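Local coordinates for UDP-L-Rhamnose Synthase (Acanthamoeba polyphaga mimivirus, PDB 7JID), which binds NADP and UDP-rhamnose and probably makes UDP-L-rhamnose by epimerising and reducing, with NADPH, a UDP-4-keto-6-deoxyglucose intermediate, at residues A[183-188]-A[222-227]. Residues are numbered along the deposited sequence; the frame is centred on the assembly and turned at random.
Sequences SRICSI and VSHNEI. With AWU ([[(2~{R},3~{S},4~{R},5~{R})-5-[2,4-bis(oxidanylidene)pyrimidin-1-yl]-3,4-bis(oxidanyl)oxolan-2-yl]methoxy-oxidanyl-phosphoryl] [(2~{R},3~{R},4~{R},5~{R},6~{S})-6-methyl-3,4,5-tris(oxidanyl)oxan-2-yl] hydrogen phosphate), chain C.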
loop_
_atom_site.group_PDB
_atom_site.type_symbol
_atom_site.label_atom_id
_atom_site.label_comp_id
_atom_site.label_asym_id
_atom_site.label_seq_id
_atom_site.Cartn_x
_atom_site.Cartn_y
_atom_site.Cartn_z
ATOM N N SER A 183 15.946 11.776 -26.849
ATOM C CA SER A 183 17.281 11.812 -27.510
ATOM C C SER A 183 17.772 10.399 -27.808
ATOM O O SER A 183 18.365 10.204 -28.879
ATOM C CB SER A 183 18.290 12.547 -26.662
ATOM O OG SER A 183 17.907 13.914 -26.522
ATOM N N ARG A 184 17.596 9.464 -26.874
ATOM C CA ARG A 184 18.045 8.068 -27.026
ATOM C C ARG A 184 16.873 7.135 -26.700
ATOM O O ARG A 184 16.102 7.460 -25.763
ATOM C CB ARG A 184 19.266 7.767 -26.145
ATOM C CG ARG A 184 20.492 8.592 -26.519
ATOM C CD ARG A 184 21.778 7.974 -25.988
ATOM N NE ARG A 184 21.808 8.159 -24.560
ATOM C CZ ARG A 184 22.576 7.501 -23.694
ATOM N NH1 ARG A 184 23.409 6.548 -24.064
ATOM N NH2 ARG A 184 22.463 7.807 -22.419
ATOM N N ILE A 185 16.800 6.043 -27.457
ATOM C CA ILE A 185 15.661 5.089 -27.404
ATOM C C ILE A 185 16.205 3.771 -26.893
ATOM O O ILE A 185 17.123 3.219 -27.500
ATOM C CB ILE A 185 15.041 4.949 -28.802
ATOM C CG1 ILE A 185 14.490 6.290 -29.312
ATOM C CG2 ILE A 185 14.002 3.850 -28.808
ATOM C CD1 ILE A 185 13.381 6.900 -28.497
ATOM N N CYS A 186 15.593 3.268 -25.818
ATOM C CA CYS A 186 15.827 1.905 -25.333
ATOM C C CYS A 186 14.792 1.013 -26.005
ATOM O O CYS A 186 13.640 1.017 -25.538
ATOM C CB CYS A 186 15.792 1.840 -23.813
ATOM S SG CYS A 186 16.152 0.194 -23.213
ATOM N N SER A 187 15.141 0.378 -27.140
ATOM C CA SER A 187 14.142 -0.387 -27.930
ATOM C C SER A 187 13.979 -1.799 -27.357
ATOM O O SER A 187 14.894 -2.641 -27.435
ATOM C CB SER A 187 14.450 -0.421 -29.416
ATOM O OG SER A 187 13.425 -1.041 -30.182
ATOM N N ILE A 188 12.783 -2.130 -26.897
ATOM C CA ILE A 188 12.494 -3.468 -26.324
ATOM C C ILE A 188 11.066 -3.843 -26.725
ATOM O O ILE A 188 10.159 -3.037 -26.553
ATOM C CB ILE A 188 12.669 -3.485 -24.783
ATOM C CG1 ILE A 188 14.106 -3.145 -24.324
ATOM C CG2 ILE A 188 12.233 -4.834 -24.224
ATOM C CD1 ILE A 188 14.269 -2.990 -22.820
ATOM N N VAL A 222 5.369 -5.115 -29.799
ATOM C CA VAL A 222 5.982 -4.137 -30.706
ATOM C C VAL A 222 7.130 -3.490 -29.958
ATOM O O VAL A 222 7.075 -3.315 -28.729
ATOM C CB VAL A 222 4.965 -3.103 -31.211
ATOM C CG1 VAL A 222 4.510 -2.164 -30.091
ATOM C CG2 VAL A 222 5.495 -2.392 -32.440
ATOM N N SER A 223 8.149 -3.097 -30.689
ATOM C CA SER A 223 9.294 -2.368 -30.093
ATOM C C SER A 223 9.242 -0.904 -30.466
ATOM O O SER A 223 8.616 -0.529 -31.459
ATOM C CB SER A 223 10.623 -2.931 -30.499
ATOM O OG SER A 223 10.839 -2.661 -31.865
ATOM N N HIS A 224 9.995 -0.137 -29.719
ATOM C CA HIS A 224 10.190 1.307 -29.999
ATOM C C HIS A 224 10.741 1.432 -31.425
ATOM O O HIS A 224 10.308 2.315 -32.162
ATOM C CB HIS A 224 11.131 1.914 -28.971
ATOM C CG HIS A 224 10.820 1.636 -27.540
ATOM N ND1 HIS A 224 10.700 0.340 -27.031
ATOM C CD2 HIS A 224 10.635 2.469 -26.502
ATOM C CE1 HIS A 224 10.474 0.416 -25.729
ATOM N NE2 HIS A 224 10.404 1.694 -25.396
ATOM N N ASN A 225 11.717 0.605 -31.780
ATOM C CA ASN A 225 12.304 0.695 -33.127
ATOM C C ASN A 225 11.255 0.404 -34.179
ATOM O O ASN A 225 11.274 1.076 -35.219
ATOM C CB ASN A 225 13.505 -0.225 -33.254
ATOM C CG ASN A 225 14.758 0.310 -32.607
ATOM O OD1 ASN A 225 14.803 1.430 -32.106
ATOM N ND2 ASN A 225 15.758 -0.554 -32.573
ATOM N N GLU A 226 10.375 -0.570 -33.967
ATOM C CA GLU A 226 9.362 -0.868 -35.011
ATOM C C GLU A 226 8.436 0.347 -35.189
ATOM O O GLU A 226 8.082 0.689 -36.332
ATOM C CB GLU A 226 8.509 -2.090 -34.689
ATOM C CG GLU A 226 9.209 -3.408 -34.871
ATOM C CD GLU A 226 8.392 -4.545 -34.313
ATOM O OE1 GLU A 226 8.197 -4.531 -33.116
ATOM O OE2 GLU A 226 7.966 -5.426 -35.075
ATOM N N ILE A 227 8.055 1.010 -34.090
ATOM C CA ILE A 227 7.159 2.191 -34.122
ATOM C C ILE A 227 7.864 3.351 -34.830
ATOM O O ILE A 227 7.264 3.910 -35.768
ATOM C CB ILE A 227 6.710 2.622 -32.715
ATOM C CG1 ILE A 227 5.832 1.548 -32.090
ATOM C CG2 ILE A 227 5.981 3.972 -32.806
ATOM C CD1 ILE A 227 5.664 1.761 -30.623
HETATM P PA AWU C . 8.500 6.908 -19.737
HETATM O O1A AWU C . 9.509 7.085 -18.666
HETATM O O2A AWU C . 8.202 8.085 -20.650
HETATM O O3A AWU C . 6.972 6.562 -19.287
HETATM P PB AWU C . 6.493 5.854 -17.876
HETATM O O1B AWU C . 7.233 4.542 -17.518
HETATM O O2B AWU C . 6.382 6.961 -16.805
HETATM O O3B AWU C . 5.039 5.406 -18.372
HETATM C "C5'" AWU C . 2.156 4.407 -16.415
HETATM O "O5'" AWU C . 3.037 5.139 -17.246
HETATM C "C4'" AWU C . 1.632 3.197 -17.170
HETATM O "O4'" AWU C . 0.866 2.323 -16.312
HETATM C "C3'" AWU C . 2.794 2.428 -17.709
HETATM O "O3'" AWU C . 2.298 1.498 -18.635
HETATM C "C2'" AWU C . 3.773 3.293 -18.495
HETATM C "C1'" AWU C . 4.131 4.515 -17.773
HETATM N N1 AWU C . 12.488 5.656 -22.817
HETATM C C2 AWU C . 13.504 5.749 -23.752
HETATM O O2 AWU C . 13.520 4.978 -24.734
HETATM N N3 AWU C . 14.396 6.784 -23.643
HETATM C C4 AWU C . 14.400 7.621 -22.572
HETATM O O4 AWU C . 15.258 8.580 -22.561
HETATM C C5 AWU C . 13.363 7.538 -21.641
HETATM C C6 AWU C . 12.463 6.480 -21.709
HETATM C C1C AWU C . 11.481 4.560 -22.906
HETATM C C2C AWU C . 11.224 3.757 -21.630
HETATM C C3C AWU C . 9.760 3.295 -21.840
HETATM C C4C AWU C . 9.197 4.445 -22.611
HETATM C C5C AWU C . 8.256 5.347 -21.842
HETATM C "C6'" AWU C . 1.052 5.399 -16.056
HETATM O "O2'" AWU C . 3.105 3.758 -19.649
HETATM O O2C AWU C . 12.111 2.668 -21.598
HETATM O O3C AWU C . 9.703 2.169 -22.696
HETATM O O4C AWU C . 10.269 5.274 -23.038
HETATM O O5C AWU C . 8.937 5.689 -20.612
#
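One hydrogen bond joins the extended segment 183-188, through the side chain of S187, to the start of helix 224-234: N225 N donates to S187 OG over 2.9 Å with an N-H...O angle of 154°. The hydroxyl reaches this amide because OG lies anti to the backbone N of S187 (chi1 -174°). The carboxamide of N225 lies against the same side chain, its CG 3.3 Å from S187 CB, while its OD1 accepts from W241 and N243. Beside this bond the helix start is closed by a capping box, in which E226 N donates to S223 OG over 3.0 Å and S223 N to E226 OE1 over 2.8 Å.

Non-bonded contact centres on H224: I185 CG2 meets H224 CB at 3.5 Å, and the polar C186 O sits 3.2 Å above the ring plane, over its centre and not hydrogen-bonded to either ring nitrogen. I179 of helix 175-181 touches both I185 and H224.

Both segments also grip the UDP-rhamnose. R184 O accepts from uracil N3 (170°), and C186 N donates to uracil O2 almost as straight, a paired backbone reading of the base edge. H224 NE2 shares a 2.8 Å hydrogen bond with ribose O3C, which lies near the ring plane. Strand-like backbone binding the uracil and a helix-start histidine holding the ribose together form the uridine end of the nucleotide-sugar pocket, in an enzyme whose NADP-binding part is a Rossmann fold.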